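Local coordinates for ABC transporter periplasmic peptide-binding protein (PDB 4QFL) that binds dipeptides such as Ala-Phe in the periplasm, probably to hand them to an ABC transporter for uptake, at residues N415-I418 / Q419-E423; T299-P302 / P303-N306; P141-S145 / V146-Q150; E200-F203 / D204-P207. All coordinates share one frame; numbering follows the deposited sequence.

Contact 1 (N415-I418 / Q419-E423); sequences NTFI and QRIGE
Phe417 and Ile421 meet along one side of helix 414-422, a short helix that lines the dipeptide pocket. The two side chains lie side by side and point the same way. CG1 of Ile421 sits over one face of the Phe417 ring, offset toward the rim, in a CH-pi contact. It lies 4.3 Å from the ring centroid, and its nearest ring atom is CE2. The Phe417 ring gets there because its CG stands anti to the backbone N (chi1 -172°) and swings along the helix toward the next turn. A second i to i+4 pair runs beside it. CG2 of Thr416 rests over one face of the Arg420 guanidinium, 3.7 Å from NE. The arginine chain is extended from CG to NE, which carries the flat group back alongside Thr416. Arg420 also makes a cation-pi contact with Tyr412.

Helical backbone bonds fix the spacing of both pairs. Arg420 N donates to Thr416 O at 3.0 Å, and Ile421 N donates to Phe417 O at 3.0 Å. Both donors lie nearly in line with the carbonyl bond. At the start of the helix, Glu413 accepts from the backbone N atoms of Asn415 and Thr416. Phe417 and Ile421 both pack on Val429 of strand 428-434, and Ile421 also reaches Leu431, a residue of the phenylalanine pocket. Ile418, like Trp414 at the start of the helix, lines this pocket; its side chain comes within about 4 Å of the ligand, nearest atoms. Its backbone O takes the N-H of Gly422 at 2.9 Å.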
loop_
_atom_site.group_PDB
_atom_site.type_symbol
_atom_site.label_atom_id
_atom_site.label_comp_id
_atom_site.label_asym_id
_atom_site.label_seq_id
_atom_site.Cartn_x
_atom_site.Cartn_y
_atom_site.Cartn_z
ATOM N N ASN A 415 -7.730 -8.573 -6.713
ATOM C CA ASN A 415 -8.696 -7.625 -6.151
ATOM C C ASN A 415 -9.862 -8.299 -5.410
ATOM O O ASN A 415 -10.317 -7.815 -4.377
ATOM C CB ASN A 415 -9.231 -6.677 -7.231
ATOM C CG ASN A 415 -8.147 -5.769 -7.817
ATOM O OD1 ASN A 415 -7.287 -5.242 -7.102
ATOM N ND2 ASN A 415 -8.188 -5.592 -9.124
ATOM N N THR A 416 -10.340 -9.419 -5.943
ATOM C CA THR A 416 -11.361 -10.224 -5.289
ATOM C C THR A 416 -10.854 -10.725 -3.950
ATOM O O THR A 416 -11.557 -10.693 -2.945
ATOM C CB THR A 416 -11.698 -11.457 -6.145
ATOM O OG1 THR A 416 -12.172 -11.042 -7.430
ATOM C CG2 THR A 416 -12.762 -12.311 -5.460
ATOM N N PHE A 417 -9.620 -11.206 -3.969
ATOM C CA PHE A 417 -8.925 -11.714 -2.797
ATOM C C PHE A 417 -8.940 -10.702 -1.661
ATOM O O PHE A 417 -9.336 -11.016 -0.529
ATOM C CB PHE A 417 -7.484 -12.019 -3.201
ATOM C CG PHE A 417 -6.685 -12.719 -2.153
ATOM C CD1 PHE A 417 -6.793 -14.084 -1.986
ATOM C CD2 PHE A 417 -5.787 -12.020 -1.367
ATOM C CE1 PHE A 417 -6.039 -14.737 -1.039
ATOM C CE2 PHE A 417 -5.033 -12.665 -0.421
ATOM C CZ PHE A 417 -5.158 -14.029 -0.255
ATOM N N ILE A 418 -8.510 -9.481 -1.972
ATOM C CA ILE A 418 -8.449 -8.401 -0.991
ATOM C C ILE A 418 -9.818 -8.170 -0.361
ATOM O O ILE A 418 -9.957 -8.042 0.853
ATOM C CB ILE A 418 -7.960 -7.086 -1.643
ATOM C CG1 ILE A 418 -6.522 -7.232 -2.142
ATOM C CG2 ILE A 418 -8.090 -5.923 -0.661
ATOM C CD1 ILE A 418 -5.577 -7.642 -1.088
ATOM N N GLN A 419 -10.827 -8.129 -1.212
ATOM C CA GLN A 419 -12.203 -7.904 -0.792
ATOM C C GLN A 419 -12.684 -8.975 0.197
ATOM O O GLN A 419 -13.263 -8.666 1.233
ATOM C CB GLN A 419 -13.098 -7.845 -2.041
ATOM C CG GLN A 419 -14.579 -7.801 -1.782
ATOM C CD GLN A 419 -15.050 -6.439 -1.325
ATOM O OE1 GLN A 419 -14.292 -5.666 -0.729
ATOM N NE2 GLN A 419 -16.315 -6.131 -1.603
ATOM N N ARG A 420 -12.424 -10.237 -0.120
ATOM C CA ARG A 420 -12.885 -11.335 0.716
ATOM C C ARG A 420 -12.078 -11.466 2.014
ATOM O O ARG A 420 -12.576 -11.983 3.022
ATOM C CB ARG A 420 -12.946 -12.643 -0.086
ATOM C CG ARG A 420 -14.056 -12.632 -1.169
ATOM C CD ARG A 420 -14.162 -13.944 -1.970
ATOM N NE ARG A 420 -15.122 -13.849 -3.076
ATOM C CZ ARG A 420 -15.381 -14.828 -3.945
ATOM N NH1 ARG A 420 -14.763 -15.995 -3.857
ATOM N NH2 ARG A 420 -16.265 -14.643 -4.911
ATOM N N ILE A 421 -10.847 -10.966 2.006
ATOM C CA ILE A 421 -10.063 -10.873 3.234
ATOM C C ILE A 421 -10.592 -9.731 4.125
ATOM O O ILE A 421 -10.595 -9.838 5.358
ATOM C CB ILE A 421 -8.543 -10.702 2.944
ATOM C CG1 ILE A 421 -7.963 -11.950 2.257
ATOM C CG2 ILE A 421 -7.790 -10.473 4.220
ATOM C CD1 ILE A 421 -7.863 -13.180 3.168
ATOM N N GLY A 422 -11.042 -8.649 3.496
ATOM C CA GLY A 422 -11.668 -7.557 4.222
ATOM C C GLY A 422 -12.993 -7.975 4.838
ATOM O O GLY A 422 -13.464 -7.361 5.798
ATOM N N GLU A 423 -13.596 -9.022 4.276
ATOM C CA GLU A 423 -14.842 -9.587 4.789
ATOM C C GLU A 423 -14.554 -10.729 5.742
ATOM O O GLU A 423 -15.450 -11.487 6.103
ATOM C CB GLU A 423 -15.709 -10.090 3.636
ATOM C CG GLU A 423 -16.204 -8.997 2.707
ATOM C CD GLU A 423 -16.734 -9.532 1.393
ATOM O OE1 GLU A 423 -16.952 -10.753 1.293
ATOM O OE2 GLU A 423 -16.931 -8.735 0.450
#

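Contact 2 (T299-P302 / P303-N306); sequences TERP and PFDN
A cis-proline turn of type VIa from Arg301 to Phe304, with the cis peptide bond before Pro303, runs into a type I turn from Pro303 to Asn306, leading from strand 291-297 to helix 307-314. Arg301 O is the hub. It accepts from Phe304 N at 2.7 Å, in the carbonyl plane and on a lone pair, though the N-H is bent to 133°. Asp305 N adds a weak second bond to the same oxygen. CB and CD2 of Phe304 also crowd against this carbonyl, each 3.2 Å from Arg301 O. The type I turn is closed by Asn306 N bonding to Pro303 O.

The Pro303 ring packs on Tyr368 and on Val309 of the helix. Without the proline ring, as with an alanine here, the peptide would probably turn trans and carry Arg301 O away from Phe304 N, leaving that N-H without its acceptor.

The far end of Arg301 turns out of the turn to a salt bridge with Asp427, a residue the Phe304 side chain also touches. Thr299 OG1 bonds to Ala460 O, tying the start of the loop to another loop. Asp305 folds back over the earlier residues. Its CG lies between the backbone N and the carbonyl carbon (chi1 66°), which brings the carboxylate across Pro302. There OD1 of Asp305 approaches CA of Pro302 to 3.3 Å. CA of Asp305 makes a CA-H...O contact of 3.1 Å with O of Thr299.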
loop_
_atom_site.group_PDB
_atom_site.type_symbol
_atom_site.label_atom_id
_atom_site.label_comp_id
_atom_site.label_asym_id
_atom_site.label_seq_id
_atom_site.Cartn_x
_atom_site.Cartn_y
_atom_site.Cartn_z
ATOM N N THR A 299 -8.420 -13.761 14.140
ATOM C CA THR A 299 -8.415 -13.928 15.593
ATOM C C THR A 299 -9.809 -13.962 16.198
ATOM O O THR A 299 -9.958 -14.182 17.394
ATOM C CB THR A 299 -7.622 -12.806 16.300
ATOM O OG1 THR A 299 -8.272 -11.543 16.086
ATOM C CG2 THR A 299 -6.186 -12.744 15.785
ATOM N N GLU A 300 -10.827 -13.743 15.379
ATOM C CA GLU A 300 -12.193 -13.831 15.869
ATOM C C GLU A 300 -12.813 -15.177 15.538
ATOM O O GLU A 300 -13.995 -15.386 15.786
ATOM C CB GLU A 300 -13.041 -12.684 15.319
ATOM C CG GLU A 300 -12.703 -11.331 15.931
ATOM C CD GLU A 300 -12.977 -11.276 17.417
ATOM O OE1 GLU A 300 -13.986 -11.857 17.857
ATOM O OE2 GLU A 300 -12.188 -10.653 18.155
ATOM N N ARG A 301 -12.017 -16.101 15.004
ATOM C CA ARG A 301 -12.547 -17.379 14.536
ATOM C C ARG A 301 -11.876 -18.565 15.224
ATOM O O ARG A 301 -10.679 -18.771 15.078
ATOM C CB ARG A 301 -12.388 -17.487 13.012
ATOM C CG ARG A 301 -13.076 -18.694 12.393
ATOM C CD ARG A 301 -12.827 -18.812 10.898
ATOM N NE ARG A 301 -13.619 -17.860 10.128
ATOM C CZ ARG A 301 -13.779 -17.922 8.809
ATOM N NH1 ARG A 301 -13.196 -18.899 8.124
ATOM N NH2 ARG A 301 -14.523 -17.017 8.172
ATOM N N PRO A 302 -12.645 -19.350 15.990
ATOM C CA PRO A 302 -12.028 -20.501 16.665
ATOM C C PRO A 302 -11.484 -21.495 15.637
ATOM O O PRO A 302 -12.061 -21.615 14.561
ATOM C CB PRO A 302 -13.195 -21.118 17.456
ATOM C CG PRO A 302 -14.246 -20.035 17.519
ATOM C CD PRO A 302 -14.089 -19.243 16.261
ATOM N N PRO A 303 -10.379 -22.188 15.948
ATOM C CA PRO A 303 -9.587 -22.104 17.184
ATOM C C PRO A 303 -8.561 -20.979 17.161
ATOM O O PRO A 303 -7.694 -20.917 18.028
ATOM C CB PRO A 303 -8.848 -23.437 17.194
ATOM C CG PRO A 303 -8.661 -23.749 15.761
ATOM C CD PRO A 303 -9.891 -23.257 15.061
ATOM N N PHE A 304 -8.662 -20.092 16.184
ATOM C CA PHE A 304 -7.607 -19.118 15.949
ATOM C C PHE A 304 -7.727 -17.938 16.907
ATOM O O PHE A 304 -6.811 -17.129 17.015
ATOM C CB PHE A 304 -7.588 -18.710 14.460
ATOM C CG PHE A 304 -7.682 -19.890 13.529
ATOM C CD1 PHE A 304 -6.627 -20.779 13.413
ATOM C CD2 PHE A 304 -8.849 -20.157 12.836
ATOM C CE1 PHE A 304 -6.721 -21.891 12.591
ATOM C CE2 PHE A 304 -8.952 -21.266 12.012
ATOM C CZ PHE A 304 -7.886 -22.136 11.888
ATOM N N ASP A 305 -8.848 -17.868 17.621
ATOM C CA ASP A 305 -9.013 -16.886 18.689
ATOM C C ASP A 305 -8.253 -17.320 19.943
ATOM O O ASP A 305 -8.191 -16.593 20.933
ATOM C CB ASP A 305 -10.494 -16.663 18.994
ATOM C CG ASP A 305 -11.163 -17.886 19.577
ATOM O OD1 ASP A 305 -10.708 -19.011 19.287
ATOM O OD2 ASP A 305 -12.157 -17.729 20.326
ATOM N N ASN A 306 -7.666 -18.509 19.887
ATOM C CA ASN A 306 -6.948 -19.058 21.020
ATOM C C ASN A 306 -5.456 -18.858 20.866
ATOM O O ASN A 306 -4.831 -19.431 19.976
ATOM C CB ASN A 306 -7.246 -20.544 21.136
ATOM C CG ASN A 306 -6.648 -21.152 22.355
ATOM O OD1 ASN A 306 -5.712 -20.611 22.931
ATOM N ND2 ASN A 306 -7.179 -22.289 22.766
#

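Contact 3 (P141-S145 / V146-Q150); sequences PYFQS and VGIDQ
Val146, inside the Schellman motif that ends the short helix 141-145, meets Tyr142 one turn back. The tight part is on the buried side. CG1 of Val146 stands over one face of the Tyr142 ring, toward its rim, 4.1 Å from CZ. The ring is placed there by chi1 of -176°, with CG anti to the backbone N. CG2 of Val146 presses on the backbone instead, 3.5 Å from Phe143 O. Cutting Val146 back to an alanine removes CG1 and is likely to leave that face of the Tyr142 ring less firmly packed. Tyr142 OH bonds to Asn177 and Asn442, and its ring stacks with that of Phe182. Val146 also touches Pro446, as does Tyr142.

The helix end is closed by two bonds. Ile148 N reaches Phe143 O at 3.1 Å and is nearly straight at 170°. Gly147 N reaches Gln144 O at 3.1 Å from above the carbonyl plane. Gly147 has a phi of 78°, a value that favours glycine. The turn it makes lets Ile148 fold back beside Phe143, pointing the same way, with the two CD1 atoms 4.1 Å apart.

The other side is looser. Gln144 is partly exposed and points away from the following residues; its NE2 makes a weak bond to Ala138 O. Asp149 and Gln150 are exposed and run on toward strand 152-159. Back in the helix, Pro141 O is gripped from opposite faces of its plane: Ser145 N is 3.0 Å away, and Ser145 OG is 2.8 Å away.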
loop_
_atom_site.group_PDB
_atom_site.type_symbol
_atom_site.label_atom_id
_atom_site.label_comp_id
_atom_site.label_asym_id
_atom_site.label_seq_id
_atom_site.Cartn_x
_atom_site.Cartn_y
_atom_site.Cartn_z
ATOM N N PRO A 141 -10.246 3.749 2.236
ATOM C CA PRO A 141 -9.650 2.795 3.181
ATOM C C PRO A 141 -8.388 3.280 3.904
ATOM O O PRO A 141 -8.312 3.109 5.114
ATOM C CB PRO A 141 -9.383 1.549 2.324
ATOM C CG PRO A 141 -9.468 2.002 0.903
ATOM C CD PRO A 141 -10.355 3.201 0.870
ATOM N N TYR A 142 -7.415 3.861 3.214
ATOM C CA TYR A 142 -6.237 4.321 3.942
ATOM C C TYR A 142 -6.659 5.301 5.046
ATOM O O TYR A 142 -6.309 5.157 6.217
ATOM C CB TYR A 142 -5.202 4.990 3.028
ATOM C CG TYR A 142 -3.972 5.363 3.820
ATOM C CD1 TYR A 142 -3.058 4.389 4.192
ATOM C CD2 TYR A 142 -3.758 6.665 4.253
ATOM C CE1 TYR A 142 -1.959 4.699 4.941
ATOM C CE2 TYR A 142 -2.652 6.988 5.006
ATOM C CZ TYR A 142 -1.760 5.996 5.355
ATOM O OH TYR A 142 -0.647 6.296 6.106
ATOM N N PHE A 143 -7.426 6.296 4.642
ATOM C CA PHE A 143 -7.816 7.380 5.520
ATOM C C PHE A 143 -8.720 6.941 6.672
ATOM O O PHE A 143 -8.515 7.336 7.815
ATOM C CB PHE A 143 -8.457 8.475 4.686
ATOM C CG PHE A 143 -7.519 9.072 3.669
ATOM C CD1 PHE A 143 -6.459 9.882 4.076
ATOM C CD2 PHE A 143 -7.690 8.828 2.314
ATOM C CE1 PHE A 143 -5.592 10.446 3.142
ATOM C CE2 PHE A 143 -6.830 9.395 1.370
ATOM C CZ PHE A 143 -5.781 10.198 1.783
ATOM N N GLN A 144 -9.711 6.112 6.388
ATOM C CA GLN A 144 -10.538 5.580 7.457
ATOM C C GLN A 144 -9.707 4.732 8.427
ATOM O O GLN A 144 -9.888 4.819 9.633
ATOM C CB GLN A 144 -11.732 4.817 6.888
ATOM C CG GLN A 144 -12.537 5.680 5.905
ATOM C CD GLN A 144 -13.630 4.928 5.143
ATOM O OE1 GLN A 144 -13.644 3.696 5.083
ATOM N NE2 GLN A 144 -14.551 5.684 4.549
ATOM N N SER A 145 -8.765 3.953 7.906
ATOM C CA SER A 145 -7.901 3.123 8.742
ATOM C C SER A 145 -7.062 3.913 9.747
ATOM O O SER A 145 -6.803 3.441 10.842
ATOM C CB SER A 145 -6.975 2.263 7.880
ATOM O OG SER A 145 -7.712 1.302 7.157
ATOM N N VAL A 146 -6.621 5.102 9.373
ATOM C CA VAL A 146 -5.814 5.897 10.285
ATOM C C VAL A 146 -6.636 6.969 11.003
ATOM O O VAL A 146 -6.085 7.802 11.730
ATOM C CB VAL A 146 -4.621 6.542 9.575
ATOM C CG1 VAL A 146 -3.769 5.460 8.923
ATOM C CG2 VAL A 146 -5.109 7.564 8.557
ATOM N N GLY A 147 -7.949 6.953 10.788
ATOM C CA GLY A 147 -8.865 7.781 11.555
ATOM C C GLY A 147 -8.944 9.252 11.185
ATOM O O GLY A 147 -8.910 10.117 12.057
ATOM N N ILE A 148 -9.069 9.524 9.894
ATOM C CA ILE A 148 -9.307 10.882 9.431
ATOM C C ILE A 148 -10.426 11.527 10.260
ATOM O O ILE A 148 -10.263 12.628 10.777
ATOM C CB ILE A 148 -9.612 10.920 7.912
ATOM C CG1 ILE A 148 -8.989 12.167 7.283
ATOM C CG2 ILE A 148 -11.104 10.780 7.597
ATOM C CD1 ILE A 148 -7.481 12.157 7.306
ATOM N N ASP A 149 -11.548 10.812 10.348
ATOM C CA ASP A 149 -12.725 11.192 11.117
ATOM C C ASP A 149 -12.408 11.971 12.367
ATOM O O ASP A 149 -12.770 13.135 12.507
ATOM C CB ASP A 149 -13.457 9.922 11.580
ATOM C CG ASP A 149 -14.964 10.079 11.590
ATOM O OD1 ASP A 149 -15.499 10.686 12.539
ATOM O OD2 ASP A 149 -15.610 9.586 10.647
ATOM N N GLN A 150 -11.721 11.304 13.283
ATOM C CA GLN A 150 -11.388 11.893 14.566
ATOM C C GLN A 150 -10.166 12.793 14.440
ATOM O O GLN A 150 -9.534 13.130 15.436
ATOM C CB GLN A 150 -11.156 10.803 15.609
ATOM C CG GLN A 150 -12.275 9.778 15.657
ATOM C CD GLN A 150 -11.805 8.414 16.112
ATOM O OE1 GLN A 150 -11.646 7.498 15.305
ATOM N NE2 GLN A 150 -11.582 8.272 17.413
#

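Contact 4 (E200-F203 / D204-P207); sequences ENLF and DQYP
Gln205 reaches back over the preceding turn and grips the backbone of Asn201. Its NE2 donates to Asn201 O at 2.8 Å and is nearly straight at 165°. The oxygen lies close to the amide plane of Gln205, but the donor stands above the plane of the Asn201 carbonyl. The chain is extended beyond CG (chi2 -175°), which gives it the needed reach.

Leu202 O takes two backbone N-H groups. Tyr206 N comes nearly head-on at 3.0 Å, and Gln205 N comes from above the carbonyl plane at 3.1 Å. The same oxygen sits at the edge of the Tyr206 ring, in its plane. CG of Leu202 lies 4.3 Å from CD1 of Tyr206. The Tyr206 ring also meets Tyr106 edge-to-face.

Asp204 and Phe203 cross at an angle, their carboxylate and ring planes 58° apart. OD1 of Asp204 is 3.7 Å from CD2 of Phe203. The carboxylate has stronger partners: OD2 forms a salt bridge with Arg124, and OD1 bonds to Asn43. Both should hold its rotation. A bridging water donates to Glu200 O at 2.8 Å and accepts from Asp204 N at 2.7 Å. Phe203 packs on Ala191 and Leu194 of helix 188-196. The arrangement is an alpha turn between helix 188-196 and strand 213-219, closed by the i to i+4 bond from Tyr206 N to Leu202 O, with the Gln205 amide and the water as extra ties.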
loop_
_atom_site.group_PDB
_atom_site.type_symbol
_atom_site.label_atom_id
_atom_site.label_comp_id
_atom_site.label_asym_id
_atom_site.label_seq_id
_atom_site.Cartn_x
_atom_site.Cartn_y
_atom_site.Cartn_z
ATOM N N GLU A 200 -21.954 12.152 -10.962
ATOM C CA GLU A 200 -20.980 11.920 -9.910
ATOM C C GLU A 200 -20.278 10.575 -10.054
ATOM O O GLU A 200 -19.103 10.447 -9.721
ATOM C CB GLU A 200 -21.672 11.977 -8.549
ATOM C CG GLU A 200 -22.368 13.291 -8.239
ATOM C CD GLU A 200 -23.787 13.379 -8.794
ATOM O OE1 GLU A 200 -24.261 12.415 -9.428
ATOM O OE2 GLU A 200 -24.434 14.425 -8.586
ATOM N N ASN A 201 -21.003 9.571 -10.533
ATOM C CA ASN A 201 -20.472 8.221 -10.664
ATOM C C ASN A 201 -19.307 8.158 -11.626
ATOM O O ASN A 201 -18.619 7.145 -11.714
ATOM C CB ASN A 201 -21.556 7.269 -11.157
ATOM C CG ASN A 201 -21.945 7.529 -12.613
ATOM O OD1 ASN A 201 -22.139 8.673 -13.034
ATOM N ND2 ASN A 201 -22.044 6.466 -13.389
ATOM N N LEU A 202 -19.100 9.240 -12.366
ATOM C CA LEU A 202 -18.065 9.283 -13.386
ATOM C C LEU A 202 -16.778 9.844 -12.840
ATOM O O LEU A 202 -15.723 9.652 -13.430
ATOM C CB LEU A 202 -18.511 10.161 -14.546
ATOM C CG LEU A 202 -19.267 9.467 -15.666
ATOM C CD1 LEU A 202 -20.110 8.308 -15.149
ATOM C CD2 LEU A 202 -20.107 10.486 -16.408
ATOM N N PHE A 203 -16.873 10.545 -11.716
ATOM C CA PHE A 203 -15.742 11.285 -11.183
ATOM C C PHE A 203 -14.522 10.404 -10.955
ATOM O O PHE A 203 -13.412 10.758 -11.345
ATOM C CB PHE A 203 -16.130 12.031 -9.903
ATOM C CG PHE A 203 -15.124 13.058 -9.482
ATOM C CD1 PHE A 203 -14.907 14.182 -10.243
ATOM C CD2 PHE A 203 -14.394 12.896 -8.323
ATOM C CE1 PHE A 203 -13.974 15.120 -9.865
ATOM C CE2 PHE A 203 -13.459 13.840 -7.942
ATOM C CZ PHE A 203 -13.256 14.949 -8.715
ATOM N N ASP A 204 -14.730 9.244 -10.345
ATOM C CA ASP A 204 -13.619 8.361 -9.999
ATOM C C ASP A 204 -13.143 7.455 -11.156
ATOM O O ASP A 204 -12.095 6.814 -11.058
ATOM C CB ASP A 204 -13.991 7.519 -8.770
ATOM C CG ASP A 204 -14.156 8.360 -7.515
ATOM O OD1 ASP A 204 -13.465 9.384 -7.403
ATOM O OD2 ASP A 204 -14.978 8.008 -6.642
ATOM N N GLN A 205 -13.911 7.403 -12.242
ATOM C CA GLN A 205 -13.610 6.492 -13.346
ATOM C C GLN A 205 -12.913 7.194 -14.493
ATOM O O GLN A 205 -12.082 6.612 -15.189
ATOM C CB GLN A 205 -14.889 5.885 -13.894
ATOM C CG GLN A 205 -15.699 5.112 -12.902
ATOM C CD GLN A 205 -16.877 4.454 -13.567
ATOM O OE1 GLN A 205 -16.728 3.426 -14.226
ATOM N NE2 GLN A 205 -18.060 5.054 -13.420
ATOM N N TYR A 206 -13.297 8.442 -14.712
ATOM C CA TYR A 206 -12.697 9.269 -15.744
ATOM C C TYR A 206 -12.057 10.444 -15.050
ATOM O O TYR A 206 -12.688 11.466 -14.816
ATOM C CB TYR A 206 -13.750 9.722 -16.741
ATOM C CG TYR A 206 -14.364 8.565 -17.453
ATOM C CD1 TYR A 206 -15.459 7.912 -16.918
ATOM C CD2 TYR A 206 -13.837 8.102 -18.646
ATOM C CE1 TYR A 206 -16.037 6.834 -17.566
ATOM C CE2 TYR A 206 -14.403 7.026 -19.305
ATOM C CZ TYR A 206 -15.510 6.396 -18.757
ATOM O OH TYR A 206 -16.094 5.324 -19.389
ATOM N N PRO A 207 -10.787 10.279 -14.703
ATOM C CA PRO A 207 -10.099 11.156 -13.770
ATOM C C PRO A 207 -9.627 12.456 -14.399
ATOM O O PRO A 207 -9.353 12.529 -15.609
ATOM C CB PRO A 207 -8.896 10.317 -13.351
ATOM C CG PRO A 207 -8.605 9.486 -14.537
ATOM C CD PRO A 207 -9.919 9.193 -15.193
HETATM O O HOH W 1 -17.038 8.754 -8.963
#

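Along the chain the contacts run in the order 3, 4, 2, 1, and no two touch. Contact 1 is at the ligand: Ile418 lies about 4 Å from the bound phenylalanine and about 8 Å from the alanine, nearest atoms. The Tyr142 side chain of contact 3 is about 6 Å from the alanine, nearest atoms. The nearest atoms of contact 1 are about 8 Å from contact 3, 6 Å from contact 2 and 13 Å from contact 4. Arg301 makes a weak hydrogen bond to Arg425 O, and Glu423 a long, weak ion pair with its side chain. Contact 4 is about 10 Å from contact 3, nearest atoms, and 40 Å from contact 2, centre to centre.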